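Local coordinates for protein alpha-fucosidase (Bifidobacterium bifidum, PDB 2EAB) that probably releases alpha-1,2-linked L-fucose from sugar chains by hydrolysis, this chain being the family 95 glycoside hydrolase catalytic part of a longer protein, at residues 76-81 and 390-395; 289-294 and 488-493; 394-399 and 415-420. One frame throughout, in Å; residues are numbered along the deposited sequence.

Contact 1: residues 76-81 and 390-395. With CA (calcium ion), chain C.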
ATOM      1  N   GLU A  76      15.061  -9.849  -1.930  1.00  6.36           N
ATOM      2  CA  GLU A  76      14.870  -9.288  -3.266  1.00  6.55           C
ATOM      3  C   GLU A  76      13.410  -9.524  -3.665  1.00  6.38           C
ATOM      4  O   GLU A  76      12.873 -10.627  -3.485  1.00  6.44           O
ATOM      5  CB  GLU A  76      15.842  -9.896  -4.282  1.00  7.12           C
ATOM      6  CG  GLU A  76      16.101  -9.017  -5.515  1.00  7.70           C
ATOM      7  CD  GLU A  76      15.132  -9.237  -6.667  1.00  7.04           C
ATOM      8  OE1 GLU A  76      15.205  -8.456  -7.651  1.00  7.49           O
ATOM      9  OE2 GLU A  76      14.316 -10.184  -6.600  1.00  7.05           O
ATOM     10  N   GLU A  77      12.792  -8.488  -4.228  1.00  6.14           N
ATOM     11  CA  GLU A  77      11.337  -8.424  -4.432  1.00  6.03           C
ATOM     12  C   GLU A  77      10.747  -9.536  -5.298  1.00  5.93           C
ATOM     13  O   GLU A  77       9.553  -9.815  -5.197  1.00  5.93           O
ATOM     14  CB  GLU A  77      10.946  -7.067  -5.030  1.00  6.03           C
ATOM     15  CG  GLU A  77      11.595  -6.827  -6.390  1.00  6.50           C
ATOM     16  CD  GLU A  77      10.997  -5.701  -7.205  1.00  6.41           C
ATOM     17  OE1 GLU A  77      11.641  -5.355  -8.220  1.00  6.77           O
ATOM     18  OE2 GLU A  77       9.910  -5.181  -6.865  1.00  6.28           O
ATOM     19  N   THR A  78      11.559 -10.136  -6.166  1.00  5.95           N
ATOM     20  CA  THR A  78      11.037 -11.133  -7.101  1.00  6.02           C
ATOM     21  C   THR A  78      11.263 -12.582  -6.682  1.00  6.03           C
ATOM     22  O   THR A  78      10.961 -13.491  -7.458  1.00  6.24           O
ATOM     23  CB  THR A  78      11.573 -10.938  -8.549  1.00  6.22           C
ATOM     24  OG1 THR A  78      12.974 -11.243  -8.604  1.00  6.80           O
ATOM     25  CG2 THR A  78      11.338  -9.514  -9.041  1.00  6.80           C
ATOM     26  N   LEU A  79      11.773 -12.809  -5.470  1.00  5.79           N
ATOM     27  CA  LEU A  79      12.030 -14.178  -5.018  1.00  6.06           C
ATOM     28  C   LEU A  79      10.725 -14.803  -4.546  1.00  5.75           C
ATOM     29  O   LEU A  79      10.391 -14.805  -3.360  1.00  5.98           O
ATOM     30  CB  LEU A  79      13.122 -14.236  -3.946  1.00  6.46           C
ATOM     31  CG  LEU A  79      13.716 -15.641  -3.765  1.00  6.73           C
ATOM     32  CD1 LEU A  79      14.603 -16.029  -4.950  1.00  7.05           C
ATOM     33  CD2 LEU A  79      14.494 -15.739  -2.477  1.00  7.43           C
ATOM     34  N   TRP A  80       9.995 -15.329  -5.526  1.00  5.84           N
ATOM     35  CA  TRP A  80       8.642 -15.831  -5.371  1.00  5.96           C
ATOM     36  C   TRP A  80       8.561 -17.270  -5.871  1.00  5.85           C
ATOM     37  O   TRP A  80       8.936 -17.552  -7.008  1.00  6.00           O
ATOM     38  CB  TRP A  80       7.705 -14.969  -6.226  1.00  6.93           C
ATOM     39  CG  TRP A  80       6.990 -13.868  -5.507  1.00  6.04           C
ATOM     40  CD1 TRP A  80       7.405 -12.578  -5.306  1.00  7.43           C
ATOM     41  CD2 TRP A  80       5.694 -13.968  -4.930  1.00  7.47           C
ATOM     42  NE1 TRP A  80       6.429 -11.876  -4.621  1.00  7.18           N
ATOM     43  CE2 TRP A  80       5.370 -12.712  -4.380  1.00  7.88           C
ATOM     44  CE3 TRP A  80       4.763 -15.011  -4.834  1.00  7.63           C
ATOM     45  CZ2 TRP A  80       4.155 -12.475  -3.725  1.00  7.83           C
ATOM     46  CZ3 TRP A  80       3.564 -14.780  -4.190  1.00  7.67           C
ATOM     47  CH2 TRP A  80       3.272 -13.522  -3.641  1.00  7.49           C
ATOM     48  N   THR A  81       8.075 -18.172  -5.024  1.00  5.82           N
ATOM     49  CA  THR A  81       7.699 -19.505  -5.486  1.00  5.89           C
ATOM     50  C   THR A  81       6.319 -19.441  -6.153  1.00  5.43           C
ATOM     51  O   THR A  81       5.659 -18.405  -6.128  1.00  5.68           O
ATOM     52  CB  THR A  81       7.674 -20.531  -4.339  1.00  6.03           C
ATOM     53  OG1 THR A  81       6.782 -20.070  -3.322  1.00  5.88           O
ATOM     54  CG2 THR A  81       9.067 -20.749  -3.749  1.00  7.12           C
ATOM     55  N   ASN A 390      11.077   1.967 -10.825  1.00 10.39           N
ATOM     56  CA  ASN A 390      11.628   0.835 -11.550  1.00 10.07           C
ATOM     57  C   ASN A 390      11.558  -0.502 -10.806  1.00  9.36           C
ATOM     58  O   ASN A 390      12.188  -1.473 -11.220  1.00  9.95           O
ATOM     59  CB  ASN A 390      13.055   1.134 -12.021  1.00 10.43           C
ATOM     60  CG  ASN A 390      14.043   1.257 -10.874  1.00 10.62           C
ATOM     61  OD1 ASN A 390      13.683   1.165  -9.698  1.00 10.85           O
ATOM     62  ND2 ASN A 390      15.305   1.469 -11.219  1.00 13.27           N
ATOM     63  N   SER A 391      10.781  -0.563  -9.726  1.00  8.31           N
ATOM     64  CA  SER A 391      10.481  -1.846  -9.089  1.00  7.84           C
ATOM     65  C   SER A 391       9.739  -2.733 -10.066  1.00  7.13           C
ATOM     66  O   SER A 391       8.903  -2.259 -10.847  1.00  7.46           O
ATOM     67  CB  SER A 391       9.599  -1.659  -7.856  1.00  7.54           C
ATOM     68  OG  SER A 391      10.302  -1.035  -6.801  1.00  7.44           O
ATOM     69  N   GLN A 392      10.031  -4.024 -10.017  1.00  6.61           N
ATOM     70  CA  GLN A 392       9.289  -4.963 -10.842  1.00  6.59           C
ATOM     71  C   GLN A 392       7.915  -5.289 -10.272  1.00  6.37           C
ATOM     72  O   GLN A 392       7.014  -5.647 -11.024  1.00  6.94           O
ATOM     73  CB  GLN A 392      10.091  -6.240 -11.066  1.00  6.57           C
ATOM     74  CG  GLN A 392      11.383  -6.005 -11.824  1.00  7.55           C
ATOM     75  CD  GLN A 392      11.948  -7.277 -12.389  1.00  7.06           C
ATOM     76  OE1 GLN A 392      11.436  -7.807 -13.369  1.00  8.47           O
ATOM     77  NE2 GLN A 392      13.006  -7.781 -11.770  1.00  7.28           N
ATOM     78  N   LEU A 393       7.765  -5.166  -8.955  1.00  6.23           N
ATOM     79  CA  LEU A 393       6.522  -5.494  -8.267  1.00  6.01           C
ATOM     80  C   LEU A 393       6.170  -4.397  -7.270  1.00  6.04           C
ATOM     81  O   LEU A 393       7.062  -3.729  -6.747  1.00  5.92           O
ATOM     82  CB  LEU A 393       6.647  -6.847  -7.552  1.00  6.01           C
ATOM     83  CG  LEU A 393       6.733  -8.059  -8.490  1.00  6.19           C
ATOM     84  CD1 LEU A 393       7.180  -9.306  -7.748  1.00  7.36           C
ATOM     85  CD2 LEU A 393       5.422  -8.305  -9.227  1.00  7.10           C
ATOM     86  N   PRO A 394       4.867  -4.215  -6.993  1.00  6.16           N
ATOM     87  CA  PRO A 394       4.489  -3.239  -5.982  1.00  6.15           C
ATOM     88  C   PRO A 394       4.865  -3.775  -4.609  1.00  5.68           C
ATOM     89  O   PRO A 394       5.289  -4.941  -4.478  1.00  5.67           O
ATOM     90  CB  PRO A 394       2.967  -3.144  -6.139  1.00  6.94           C
ATOM     91  CG  PRO A 394       2.558  -4.426  -6.746  1.00  7.03           C
ATOM     92  CD  PRO A 394       3.703  -4.911  -7.570  1.00  6.25           C
ATOM     93  N   SER A 395       4.713  -2.941  -3.589  1.00  5.72           N
ATOM     94  CA  SER A 395       4.873  -3.407  -2.223  1.00  5.86           C
ATOM     95  C   SER A 395       3.884  -4.541  -1.934  1.00  5.70           C
ATOM     96  O   SER A 395       2.724  -4.484  -2.342  1.00  6.16           O
ATOM     97  CB  SER A 395       4.653  -2.252  -1.254  1.00  6.59           C
ATOM     98  OG  SER A 395       3.453  -1.577  -1.571  1.00  7.19           O
TER
HETATM   99 CA    CA C 899       8.874  -3.885  -4.767  1.00  8.30          CA
HETATM  100  O   HOH W   1      13.806  -6.553  -9.234  1.00  7.83           O
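E77 OE2 is gripped from two directions: it binds the calcium ion at 2.7 Å and accepts the backbone N-H of L393, which comes down on it from above the carboxylate plane, 47° out. Q392 N donates to E77 OE1 at 2.8 Å on the syn side and close to the carboxylate plane, in a fairly straight bond. A bound water donates to E77 OE1 and to E76 OE1 and accepts from Q392 NE2; each oxygen of E77 thus has at least two partners. The side chain gets there by folding CG between its own N and carbonyl carbon (chi1 61°) and then running out extended. The calcium is also held by L393 O at 2.7 Å and by S386 O, with G57 belonging to the same site. Two adjacent N-H groups and a metal ion around one carboxylate should favour its ionised form. The site lies in the seam between the N-terminal beta domain, where 76-81 leaves strand 69-76 through a type I turn, and the catalytic domain, whose family is built on an (alpha/alpha)6 barrel and which supplies 390-395 after helix 365-386. Nearer the backbone, L393 CD1 lies 3.5 Å from E77 O and reaches obliquely to W80 CD1. T78 CG2 packs on Q392 NE2 at 3.6 Å. E76 OE2 ties down the turn, taking T78 N and, at 2.6 Å, T78 OG1, a hydroxyl that also bonds T282 OG1.

Contact 2: residues 289-294 and 488-493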
ATOM      1  N   PRO A 289       2.737 -15.799 -20.478  1.00  7.29           N
ATOM      2  CA  PRO A 289       2.539 -16.752 -19.386  1.00  7.35           C
ATOM      3  C   PRO A 289       3.784 -17.325 -18.702  1.00  7.37           C
ATOM      4  O   PRO A 289       3.633 -18.035 -17.712  1.00  6.97           O
ATOM      5  CB  PRO A 289       1.799 -17.888 -20.086  1.00  7.67           C
ATOM      6  CG  PRO A 289       2.449 -17.925 -21.438  1.00  8.38           C
ATOM      7  CD  PRO A 289       2.826 -16.496 -21.778  1.00  8.01           C
ATOM      8  N   SER A 290       4.985 -17.054 -19.215  1.00  6.94           N
ATOM      9  CA  SER A 290       6.190 -17.749 -18.729  1.00  7.27           C
ATOM     10  C   SER A 290       6.827 -17.131 -17.489  1.00  6.53           C
ATOM     11  O   SER A 290       7.522 -17.816 -16.743  1.00  6.50           O
ATOM     12  CB  SER A 290       7.242 -17.850 -19.832  1.00  7.93           C
ATOM     13  OG  SER A 290       7.857 -16.593 -20.072  1.00 10.39           O
ATOM     14  N   TYR A 291       6.613 -15.832 -17.305  1.00  6.22           N
ATOM     15  CA  TYR A 291       7.149 -15.083 -16.163  1.00  6.30           C
ATOM     16  C   TYR A 291       8.659 -15.244 -15.950  1.00  6.26           C
ATOM     17  O   TYR A 291       9.134 -15.310 -14.814  1.00  5.89           O
ATOM     18  CB  TYR A 291       6.365 -15.384 -14.878  1.00  6.40           C
ATOM     19  CG  TYR A 291       4.945 -14.877 -14.948  1.00  6.16           C
ATOM     20  CD1 TYR A 291       4.631 -13.584 -14.556  1.00  6.36           C
ATOM     21  CD2 TYR A 291       3.921 -15.685 -15.441  1.00  6.42           C
ATOM     22  CE1 TYR A 291       3.326 -13.107 -14.638  1.00  6.46           C
ATOM     23  CE2 TYR A 291       2.611 -15.223 -15.527  1.00  6.81           C
ATOM     24  CZ  TYR A 291       2.321 -13.934 -15.130  1.00  6.07           C
ATOM     25  OH  TYR A 291       1.018 -13.494 -15.228  1.00  6.70           O
ATOM     26  N   ARG A 292       9.405 -15.276 -17.054  1.00  6.47           N
ATOM     27  CA  ARG A 292      10.869 -15.355 -17.014  1.00  7.12           C
ATOM     28  C   ARG A 292      11.506 -14.431 -18.041  1.00  7.38           C
ATOM     29  O   ARG A 292      10.908 -14.146 -19.077  1.00  7.85           O
ATOM     30  CB  ARG A 292      11.356 -16.787 -17.269  1.00  7.23           C
ATOM     31  CG  ARG A 292      10.898 -17.824 -16.253  1.00  7.13           C
ATOM     32  CD  ARG A 292      11.499 -17.576 -14.873  1.00  7.16           C
ATOM     33  NE  ARG A 292      11.228 -18.681 -13.953  1.00  7.32           N
ATOM     34  CZ  ARG A 292      10.132 -18.798 -13.211  1.00  6.58           C
ATOM     35  NH1 ARG A 292       9.176 -17.874 -13.261  1.00  7.23           N
ATOM     36  NH2 ARG A 292       9.987 -19.848 -12.415  1.00  7.53           N
ATOM     37  N   THR A 293      12.727 -13.984 -17.758  1.00  7.62           N
ATOM     38  CA  THR A 293      13.473 -13.158 -18.711  1.00  8.23           C
ATOM     39  C   THR A 293      13.979 -13.964 -19.904  1.00  8.40           C
ATOM     40  O   THR A 293      14.216 -13.397 -20.975  1.00  9.03           O
ATOM     41  CB  THR A 293      14.694 -12.489 -18.070  1.00  8.53           C
ATOM     42  OG1 THR A 293      15.569 -13.502 -17.563  1.00  8.44           O
ATOM     43  CG2 THR A 293      14.276 -11.543 -16.951  1.00  8.33           C
ATOM     44  N   GLY A 294      14.167 -15.269 -19.715  1.00  8.67           N
ATOM     45  CA  GLY A 294      14.788 -16.108 -20.742  1.00  9.47           C
ATOM     46  C   GLY A 294      16.297 -16.209 -20.597  1.00  9.60           C
ATOM     47  O   GLY A 294      16.952 -16.893 -21.385  1.00 10.19           O
ATOM     48  N   THR A 488      -0.457 -12.922  -6.607  1.00  5.13           N
ATOM     49  CA  THR A 488       0.951 -13.296  -6.514  1.00  5.39           C
ATOM     50  C   THR A 488       1.756 -12.585  -7.600  1.00  5.41           C
ATOM     51  O   THR A 488       1.243 -11.709  -8.298  1.00  5.48           O
ATOM     52  CB  THR A 488       1.147 -14.819  -6.680  1.00  5.53           C
ATOM     53  OG1 THR A 488       0.881 -15.170  -8.040  1.00  5.14           O
ATOM     54  CG2 THR A 488       0.256 -15.618  -5.733  1.00  5.84           C
ATOM     55  N   ALA A 489       3.011 -12.989  -7.760  1.00  5.36           N
ATOM     56  CA  ALA A 489       3.858 -12.505  -8.845  1.00  5.62           C
ATOM     57  C   ALA A 489       3.514 -13.136 -10.203  1.00  5.57           C
ATOM     58  O   ALA A 489       4.066 -12.726 -11.227  1.00  5.81           O
ATOM     59  CB  ALA A 489       5.324 -12.747  -8.507  1.00  6.22           C
ATOM     60  N   TYR A 490       2.617 -14.125 -10.219  1.00  5.39           N
ATOM     61  CA  TYR A 490       2.449 -15.002 -11.382  1.00  5.37           C
ATOM     62  C   TYR A 490       1.020 -15.123 -11.914  1.00  5.70           C
ATOM     63  O   TYR A 490       0.624 -16.177 -12.435  1.00  5.49           O
ATOM     64  CB  TYR A 490       2.997 -16.397 -11.068  1.00  5.45           C
ATOM     65  CG  TYR A 490       4.446 -16.424 -10.651  1.00  5.18           C
ATOM     66  CD1 TYR A 490       5.450 -16.082 -11.551  1.00  5.75           C
ATOM     67  CD2 TYR A 490       4.817 -16.816  -9.367  1.00  6.16           C
ATOM     68  CE1 TYR A 490       6.781 -16.119 -11.185  1.00  5.71           C
ATOM     69  CE2 TYR A 490       6.153 -16.846  -8.983  1.00  5.65           C
ATOM     70  CZ  TYR A 490       7.131 -16.502  -9.904  1.00  5.88           C
ATOM     71  OH  TYR A 490       8.465 -16.528  -9.556  1.00  6.11           O
ATOM     72  N   GLY A 491       0.238 -14.053 -11.816  1.00  5.31           N
ATOM     73  CA  GLY A 491      -1.099 -14.081 -12.401  1.00  5.83           C
ATOM     74  C   GLY A 491      -2.035 -15.107 -11.777  1.00  5.22           C
ATOM     75  O   GLY A 491      -2.810 -15.759 -12.484  1.00  5.61           O
ATOM     76  N   TRP A 492      -1.960 -15.231 -10.450  1.00  5.35           N
ATOM     77  CA  TRP A 492      -2.863 -16.065  -9.651  1.00  5.34           C
ATOM     78  C   TRP A 492      -4.167 -15.287  -9.445  1.00  4.98           C
ATOM     79  O   TRP A 492      -4.455 -14.766  -8.357  1.00  5.53           O
ATOM     80  CB  TRP A 492      -2.192 -16.378  -8.321  1.00  5.50           C
ATOM     81  CG  TRP A 492      -2.860 -17.389  -7.439  1.00  5.17           C
ATOM     82  CD1 TRP A 492      -3.568 -17.142  -6.299  1.00  5.16           C
ATOM     83  CD2 TRP A 492      -2.822 -18.813  -7.586  1.00  5.52           C
ATOM     84  NE1 TRP A 492      -3.994 -18.325  -5.733  1.00  5.53           N
ATOM     85  CE2 TRP A 492      -3.541 -19.364  -6.502  1.00  5.36           C
ATOM     86  CE3 TRP A 492      -2.258 -19.675  -8.534  1.00  5.68           C
ATOM     87  CZ2 TRP A 492      -3.700 -20.737  -6.337  1.00  5.70           C
ATOM     88  CZ3 TRP A 492      -2.413 -21.041  -8.363  1.00  5.73           C
ATOM     89  CH2 TRP A 492      -3.135 -21.557  -7.278  1.00  6.14           C
ATOM     90  N   THR A 493      -4.949 -15.216 -10.517  1.00  5.21           N
ATOM     91  CA  THR A 493      -6.142 -14.382 -10.564  1.00  5.51           C
ATOM     92  C   THR A 493      -7.409 -15.179 -10.292  1.00  5.57           C
ATOM     93  O   THR A 493      -8.489 -14.602 -10.164  1.00  5.66           O
ATOM     94  CB  THR A 493      -6.268 -13.630 -11.907  1.00  5.73           C
ATOM     95  OG1 THR A 493      -6.221 -14.564 -12.992  1.00  5.86           O
ATOM     96  CG2 THR A 493      -5.113 -12.660 -12.070  1.00  5.79           C
TER
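Y291 lays one face of its ring over the backbone of Y490: the CA of Y490 sits 3.9 Å from the Y291 ring centroid, almost on the ring normal, in a CH-pi contact. The two rings also meet as an offset edge-to-face pair, with centroids 5.6 Å apart and planes at 89°, the edge of Y490 turned to the face of Y291. The closest carbons are Y291 CB and Y490 CD1 at 3.5 Å, CB lying in the plane of the Y490 ring at its edge. Because CG of Y291 stands anti to the carbonyl carbon, its ring is laid over Y490 CA, and the two side chains slide past each other in opposite directions. Farther along, the hydroxyl end of Y291 lies against G491, Y291 OH 3.5 Å from G491 N, where the chain takes a positive phi. R292 bends back at chi2 (-66°), and this brings R292 NH1 onto its neighbour's carbonyl, Y291 O, at 3.0 Å; the bond is nearly straight at 167°, in the guanidinium plane but well above the plane of the Y291 carbonyl. Y490 CE1 lies 3.6 Å from R292 NH1, at the edge of the guanidinium and near its plane. A489 CB sits over the centre of one face of the Y490 ring, whose hydroxyl bonds W80 O. Just before it, T488 OG1 accepts Y490 N at 3.0 Å in an ST turn. In the fold, 289-294 links strand 273-282 of the large antiparallel sheet to helix 297-314, while 488-493 joins strand 486-487 to helix 499-502, with T488 O bonded to Y447 of helix 442-450 and W492 resting on helix 130-133.

Contact 3: residues 394-399 and 415-420; sequences PSNLQG and WGSDFH
N396 OD1 takes two hydrogens. S417 OG donates to it at 3.0 Å from well above the carbonyl plane, while Q398 N comes in the plane to N396 OD1 at 2.8 Å. A chi1 of 62° turns the N396 amide back so that OD1 meets the N-H two residues on. The N-H in between crosses to the other segment: L397 N donates to D418 O at 2.9 Å, in the carbonyl plane but bent at the hydrogen (137°). Several backbone groups beside it are also paired: N396 N bonds G399 O and G399 N bonds N396 O, which also accepts N428 ND2; S395 N has Y429 OH, and L397 makes a further backbone bond with I766. In the other segment, D418 N is held by W415 O within its own turn, and F419 pairs with N487 as strand 419-420 meets strand 486-487. One methyl of L397, CD1, touches W415 CB at 3.4 Å, the two side chains crossing at about a right angle, and also lies against D418 OD1, while the other, CD2, lies 3.8 Å from H420 CB. The F419 ring turns its edge to P394 O and S395 O, F419 CE2 3.3 Å from P394 O, and P394 CG packs on that same carbon. S417 OG also lies 3.3 Å from Q398 CB. An Asx turn at N396 overlapping the type I beta turn 396-399, its asparagine bonded to a facing serine, joins the loop after helix 365-386 to the run into strand 419-420, within the catalytic domain, an (alpha/alpha)6 barrel in this family.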
ATOM      1  N   PRO A 394       4.867  -4.215  -6.993  1.00  6.16           N
ATOM      2  CA  PRO A 394       4.489  -3.239  -5.982  1.00  6.15           C
ATOM      3  C   PRO A 394       4.865  -3.775  -4.609  1.00  5.68           C
ATOM      4  O   PRO A 394       5.289  -4.941  -4.478  1.00  5.67           O
ATOM      5  CB  PRO A 394       2.967  -3.144  -6.139  1.00  6.94           C
ATOM      6  CG  PRO A 394       2.558  -4.426  -6.746  1.00  7.03           C
ATOM      7  CD  PRO A 394       3.703  -4.911  -7.570  1.00  6.25           C
ATOM      8  N   SER A 395       4.713  -2.941  -3.589  1.00  5.72           N
ATOM      9  CA  SER A 395       4.873  -3.407  -2.223  1.00  5.86           C
ATOM     10  C   SER A 395       3.884  -4.541  -1.934  1.00  5.70           C
ATOM     11  O   SER A 395       2.724  -4.484  -2.342  1.00  6.16           O
ATOM     12  CB  SER A 395       4.653  -2.252  -1.254  1.00  6.59           C
ATOM     13  OG  SER A 395       3.453  -1.577  -1.571  1.00  7.19           O
ATOM     14  N   ASN A 396       4.360  -5.581  -1.252  1.00  5.69           N
ATOM     15  CA  ASN A 396       3.502  -6.692  -0.838  1.00  5.47           C
ATOM     16  C   ASN A 396       3.041  -6.488   0.617  1.00  5.42           C
ATOM     17  O   ASN A 396       3.155  -5.379   1.152  1.00  5.69           O
ATOM     18  CB  ASN A 396       4.177  -8.063  -1.099  1.00  5.56           C
ATOM     19  CG  ASN A 396       5.475  -8.257  -0.329  1.00  5.82           C
ATOM     20  OD1 ASN A 396       5.556  -7.973   0.864  1.00  5.76           O
ATOM     21  ND2 ASN A 396       6.487  -8.799  -1.009  1.00  6.38           N
ATOM     22  N   LEU A 397       2.495  -7.522   1.253  1.00  5.12           N
ATOM     23  CA  LEU A 397       1.999  -7.382   2.627  1.00  5.38           C
ATOM     24  C   LEU A 397       3.076  -6.927   3.610  1.00  5.41           C
ATOM     25  O   LEU A 397       2.750  -6.445   4.699  1.00  5.86           O
ATOM     26  CB  LEU A 397       1.397  -8.695   3.140  1.00  5.45           C
ATOM     27  CG  LEU A 397       0.002  -9.097   2.670  1.00  5.49           C
ATOM     28  CD1 LEU A 397      -0.342 -10.453   3.245  1.00  5.81           C
ATOM     29  CD2 LEU A 397      -1.039  -8.064   3.088  1.00  6.22           C
ATOM     30  N   GLN A 398       4.343  -7.087   3.226  1.00  5.45           N
ATOM     31  CA  GLN A 398       5.479  -6.723   4.066  1.00  5.74           C
ATOM     32  C   GLN A 398       6.419  -5.737   3.376  1.00  5.90           C
ATOM     33  O   GLN A 398       7.556  -5.546   3.807  1.00  5.89           O
ATOM     34  CB  GLN A 398       6.222  -7.985   4.536  1.00  5.73           C
ATOM     35  CG  GLN A 398       5.336  -8.849   5.424  1.00  6.12           C
ATOM     36  CD  GLN A 398       6.004 -10.105   5.958  1.00  5.88           C
ATOM     37  OE1 GLN A 398       7.229 -10.180   6.084  1.00  7.39           O
ATOM     38  NE2 GLN A 398       5.191 -11.086   6.315  1.00  5.02           N
ATOM     39  N   GLY A 399       5.914  -5.079   2.331  1.00  6.06           N
ATOM     40  CA  GLY A 399       6.721  -4.163   1.535  1.00  6.34           C
ATOM     41  C   GLY A 399       7.627  -4.990   0.651  1.00  5.94           C
ATOM     42  O   GLY A 399       7.207  -5.473  -0.405  1.00  6.06           O
ATOM     43  N   TRP A 415       0.057 -15.282   5.346  1.00  6.68           N
ATOM     44  CA  TRP A 415      -0.616 -14.866   4.111  1.00  6.56           C
ATOM     45  C   TRP A 415       0.351 -14.785   2.930  1.00  6.48           C
ATOM     46  O   TRP A 415       0.120 -14.034   1.982  1.00  6.41           O
ATOM     47  CB  TRP A 415      -1.374 -13.539   4.288  1.00  6.97           C
ATOM     48  CG  TRP A 415      -2.323 -13.525   5.443  1.00  7.80           C
ATOM     49  CD1 TRP A 415      -3.554 -14.104   5.503  1.00  8.67           C
ATOM     50  CD2 TRP A 415      -2.115 -12.890   6.712  1.00  7.65           C
ATOM     51  NE1 TRP A 415      -4.125 -13.879   6.739  1.00  8.97           N
ATOM     52  CE2 TRP A 415      -3.264 -13.131   7.497  1.00  8.72           C
ATOM     53  CE3 TRP A 415      -1.067 -12.140   7.260  1.00  7.87           C
ATOM     54  CZ2 TRP A 415      -3.393 -12.651   8.810  1.00  8.88           C
ATOM     55  CZ3 TRP A 415      -1.196 -11.664   8.567  1.00  8.68           C
ATOM     56  CH2 TRP A 415      -2.354 -11.919   9.321  1.00  9.05           C
ATOM     57  N   GLY A 416       1.431 -15.564   2.999  1.00  6.30           N
ATOM     58  CA  GLY A 416       2.435 -15.606   1.942  1.00  6.18           C
ATOM     59  C   GLY A 416       3.183 -14.314   1.676  1.00  5.73           C
ATOM     60  O   GLY A 416       3.903 -14.218   0.687  1.00  5.66           O
ATOM     61  N   SER A 417       3.021 -13.323   2.557  1.00  5.55           N
ATOM     62  CA  SER A 417       3.506 -11.952   2.321  1.00  5.73           C
ATOM     63  C   SER A 417       3.144 -11.512   0.899  1.00  5.29           C
ATOM     64  O   SER A 417       3.959 -10.948   0.166  1.00  5.77           O
ATOM     65  CB  SER A 417       5.009 -11.835   2.594  1.00  5.91           C
ATOM     66  OG  SER A 417       5.418 -10.474   2.554  1.00  6.33           O
ATOM     67  N   ASP A 418       1.899 -11.785   0.530  1.00  5.47           N
ATOM     68  CA  ASP A 418       1.463 -11.711  -0.857  1.00  5.30           C
ATOM     69  C   ASP A 418       0.882 -10.344  -1.243  1.00  5.34           C
ATOM     70  O   ASP A 418       1.101  -9.337  -0.557  1.00  5.56           O
ATOM     71  CB  ASP A 418       0.500 -12.882  -1.178  1.00  5.76           C
ATOM     72  CG  ASP A 418      -0.859 -12.760  -0.491  1.00  5.62           C
ATOM     73  OD1 ASP A 418      -1.108 -11.722   0.147  1.00  5.84           O
ATOM     74  OD2 ASP A 418      -1.685 -13.694  -0.605  1.00  5.76           O
ATOM     75  N   PHE A 419       0.173 -10.317  -2.365  1.00  5.17           N
ATOM     76  CA  PHE A 419      -0.591  -9.152  -2.792  1.00  5.32           C
ATOM     77  C   PHE A 419      -2.046  -9.433  -2.430  1.00  5.53           C
ATOM     78  O   PHE A 419      -2.727 -10.214  -3.101  1.00  5.61           O
ATOM     79  CB  PHE A 419      -0.369  -8.891  -4.286  1.00  5.97           C
ATOM     80  CG  PHE A 419       1.083  -8.741  -4.636  1.00  5.99           C
ATOM     81  CD1 PHE A 419       1.769  -9.772  -5.270  1.00  6.31           C
ATOM     82  CD2 PHE A 419       1.786  -7.589  -4.270  1.00  6.39           C
ATOM     83  CE1 PHE A 419       3.122  -9.650  -5.566  1.00  7.63           C
ATOM     84  CE2 PHE A 419       3.143  -7.461  -4.568  1.00  7.72           C
ATOM     85  CZ  PHE A 419       3.811  -8.497  -5.216  1.00  7.91           C
ATOM     86  N   HIS A 420      -2.501  -8.831  -1.330  1.00  5.68           N
ATOM     87  CA  HIS A 420      -3.834  -9.088  -0.786  1.00  5.56           C
ATOM     88  C   HIS A 420      -4.724  -7.937  -1.211  1.00  5.31           C
ATOM     89  O   HIS A 420      -4.646  -6.840  -0.646  1.00  5.51           O
ATOM     90  CB  HIS A 420      -3.807  -9.204   0.746  1.00  6.11           C
ATOM     91  CG  HIS A 420      -4.140 -10.571   1.252  1.00  5.88           C
ATOM     92  ND1 HIS A 420      -5.316 -10.884   1.902  1.00  7.67           N
ATOM     93  CD2 HIS A 420      -3.433 -11.720   1.188  1.00  4.52           C
ATOM     94  CE1 HIS A 420      -5.308 -12.167   2.221  1.00  5.16           C
ATOM     95  NE2 HIS A 420      -4.179 -12.699   1.792  1.00  8.46           N
TER

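How the contacts relate
W80 ties the three contacts together. Its ring rests on contact 2, with W80 CZ3 3.5 Å from T488 CB and W80 CG 3.6 Å from A489 CB, and W80 CZ2 meets F419 CE1 of contact 3 at 3.5 Å. Centres are about 11 Å apart for contacts 1 and 2, about 10 Å for contacts 1 and 3 and about 16 Å for contacts 2 and 3. Contacts 1 and 3 share P394 and S395, so the chain runs from the calcium site straight into the Asx turn. The S395 side chain lies about 6 Å from the calcium, that of A489 about 10 Å.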